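Local atomic coordinates of pyocin S8 (Pseudomonas aeruginosa, PDB entry 6W0V), a protein that is a bacteriocin that probably kills competing bacteria by cutting their DNA with its H-N-H nuclease domain, the part crystallised here as a mutant with its cognate immunity protein. Residues Asp92-His97 with Leu114-Pro119. The protein carries 1 engineered substitution. Residues are numbered along the deposited sequence; the frame is centred on the assembly and turned at random.
Sequences DKYAIH and LRVMTP. Engineered in segment 92-97: Ala95 (natural residue Glu).
His97 N gives the shortest polar bond, 2.6 Å to Arg115 O and nearly straight at 172°. Arg115 N returns a bond to His97 O. Two residues along, Ala95 and Met117 exchange a second pair, with Ala95 N 2.7 Å from Met117 O. The strands are antiparallel, and Ile96 faces Val116 in the non-hydrogen-bonded pair between.

Ala95, engineered in place of Glu, shares a face with His97 and Met117. With CG opposite the backbone N (chi1 174°), the His97 ring comes beside the Met117 thioether, which meets it obliquely. Met117 SD lies 3.6 Å from His97 CB, and Met117 CE 3.6 Å from His97 CD2. His122 of the following helix meets the same ring.

Ile96 and Val116 point to the other face and touch helix 45-57. Ile96 CG2 also packs 3.9 Å from Leu114 CB. Before the strand, the Tyr94 side chain crosses that of Val116, with Tyr94 CB 3.8 Å from Val116 CG1. Thr118 is the N-cap of helix 119-122: its OG1 bonds Met121 N and Glu86 OE2.

Hairpin and helix are consistent with the beta-beta-alpha H-N-H motif. All four hydrogen bonds across the contact are backbone to backbone, so no side chain sets the register.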
loop_
_atom_site.group_PDB
_atom_site.type_symbol
_atom_site.label_atom_id
_atom_site.label_comp_id
_atom_site.label_asym_id
_atom_site.label_seq_id
_atom_site.Cartn_x
_atom_site.Cartn_y
_atom_site.Cartn_z
ATOM N N ASP A 92 -5.990 2.119 4.916
ATOM C CA ASP A 92 -6.085 1.399 3.626
ATOM C C ASP A 92 -4.751 0.770 3.244
ATOM O O ASP A 92 -4.672 0.161 2.175
ATOM C CB ASP A 92 -6.541 2.362 2.535
ATOM C CG ASP A 92 -5.758 3.659 2.509
ATOM O OD1 ASP A 92 -4.667 3.693 3.099
ATOM O OD2 ASP A 92 -6.255 4.623 1.911
ATOM N N LYS A 93 -3.742 0.894 4.100
ATOM C CA LYS A 93 -2.390 0.373 3.833
ATOM C C LYS A 93 -2.184 -0.876 4.668
ATOM O O LYS A 93 -2.745 -0.958 5.774
ATOM C CB LYS A 93 -1.294 1.331 4.290
ATOM C CG LYS A 93 -1.474 2.773 3.893
ATOM C CD LYS A 93 -1.570 2.905 2.409
ATOM C CE LYS A 93 -1.448 4.349 1.989
ATOM N NZ LYS A 93 -2.476 5.191 2.644
ATOM N N TYR A 94 -1.350 -1.773 4.186
ATOM C CA TYR A 94 -0.813 -2.849 5.037
ATOM C C TYR A 94 -0.181 -2.199 6.253
ATOM O O TYR A 94 0.602 -1.265 6.108
ATOM C CB TYR A 94 0.160 -3.713 4.260
ATOM C CG TYR A 94 -0.581 -4.670 3.384
ATOM C CD1 TYR A 94 -1.231 -5.758 3.932
ATOM C CD2 TYR A 94 -0.712 -4.431 2.030
ATOM C CE1 TYR A 94 -1.941 -6.638 3.144
ATOM C CE2 TYR A 94 -1.411 -5.305 1.226
ATOM C CZ TYR A 94 -2.029 -6.406 1.785
ATOM O OH TYR A 94 -2.725 -7.273 1.011
ATOM N N ALA A 95 -0.615 -2.655 7.412
ATOM C CA ALA A 95 -0.161 -2.129 8.706
ATOM C C ALA A 95 0.954 -3.038 9.195
ATOM O O ALA A 95 0.857 -4.253 9.036
ATOM C CB ALA A 95 -1.306 -2.072 9.669
ATOM N N ILE A 96 2.015 -2.438 9.699
ATOM C CA ILE A 96 3.022 -3.198 10.470
ATOM C C ILE A 96 2.597 -3.078 11.924
ATOM O O ILE A 96 2.642 -1.967 12.446
ATOM C CB ILE A 96 4.426 -2.656 10.210
ATOM C CG1 ILE A 96 4.768 -2.686 8.721
ATOM C CG2 ILE A 96 5.426 -3.422 11.049
ATOM C CD1 ILE A 96 5.994 -1.900 8.371
ATOM N N HIS A 97 2.116 -4.176 12.487
ATOM C CA HIS A 97 1.508 -4.218 13.832
ATOM C C HIS A 97 2.575 -4.651 14.822
ATOM O O HIS A 97 3.308 -5.598 14.531
ATOM C CB HIS A 97 0.325 -5.175 13.854
ATOM C CG HIS A 97 -0.228 -5.353 15.219
ATOM N ND1 HIS A 97 -0.799 -4.305 15.913
ATOM C CD2 HIS A 97 -0.289 -6.436 16.019
ATOM C CE1 HIS A 97 -1.205 -4.743 17.085
ATOM N NE2 HIS A 97 -0.899 -6.043 17.175
ATOM N N LEU A 114 6.736 -7.762 15.098
ATOM C CA LEU A 114 5.957 -7.140 14.007
ATOM C C LEU A 114 5.165 -8.205 13.276
ATOM O O LEU A 114 5.685 -9.288 13.012
ATOM C CB LEU A 114 6.886 -6.417 13.042
ATOM C CG LEU A 114 7.824 -5.416 13.707
ATOM C CD1 LEU A 114 8.703 -4.768 12.659
ATOM C CD2 LEU A 114 7.050 -4.371 14.497
ATOM N N ARG A 115 3.952 -7.829 12.922
ATOM C CA ARG A 115 3.111 -8.618 12.011
ATOM C C ARG A 115 2.606 -7.658 10.965
ATOM O O ARG A 115 2.256 -6.541 11.323
ATOM C CB ARG A 115 1.912 -9.206 12.744
ATOM C CG ARG A 115 2.304 -10.100 13.898
ATOM C CD ARG A 115 3.128 -11.236 13.390
ATOM N NE ARG A 115 2.342 -12.271 12.747
ATOM C CZ ARG A 115 2.696 -13.548 12.781
ATOM N NH1 ARG A 115 1.977 -14.466 12.161
ATOM N NH2 ARG A 115 3.778 -13.906 13.445
ATOM N N VAL A 116 2.532 -8.094 9.729
ATOM C CA VAL A 116 1.836 -7.259 8.729
ATOM C C VAL A 116 0.379 -7.700 8.714
ATOM O O VAL A 116 0.100 -8.901 8.727
ATOM C CB VAL A 116 2.528 -7.308 7.371
ATOM C CG1 VAL A 116 1.744 -6.499 6.352
ATOM C CG2 VAL A 116 3.944 -6.795 7.506
ATOM N N MET A 117 -0.500 -6.715 8.770
ATOM C CA MET A 117 -1.948 -6.938 8.877
ATOM C C MET A 117 -2.623 -5.999 7.901
ATOM O O MET A 117 -2.111 -4.911 7.660
ATOM C CB MET A 117 -2.442 -6.599 10.278
ATOM C CG MET A 117 -1.796 -7.430 11.331
ATOM S SD MET A 117 -2.577 -7.030 12.867
ATOM C CE MET A 117 -2.191 -8.499 13.812
ATOM N N THR A 118 -3.768 -6.401 7.400
ATOM C CA THR A 118 -4.657 -5.439 6.738
ATOM C C THR A 118 -5.254 -4.562 7.823
ATOM O O THR A 118 -5.338 -4.971 8.979
ATOM C CB THR A 118 -5.737 -6.173 5.963
ATOM O OG1 THR A 118 -6.489 -6.895 6.940
ATOM C CG2 THR A 118 -5.143 -7.078 4.909
ATOM N N PRO A 119 -5.681 -3.338 7.481
ATOM C CA PRO A 119 -6.377 -2.483 8.436
ATOM C C PRO A 119 -7.547 -3.214 9.093
ATOM O O PRO A 119 -7.754 -3.043 10.269
ATOM C CB PRO A 119 -6.859 -1.339 7.550
ATOM C CG PRO A 119 -5.771 -1.232 6.516
ATOM C CD PRO A 119 -5.418 -2.667 6.204
#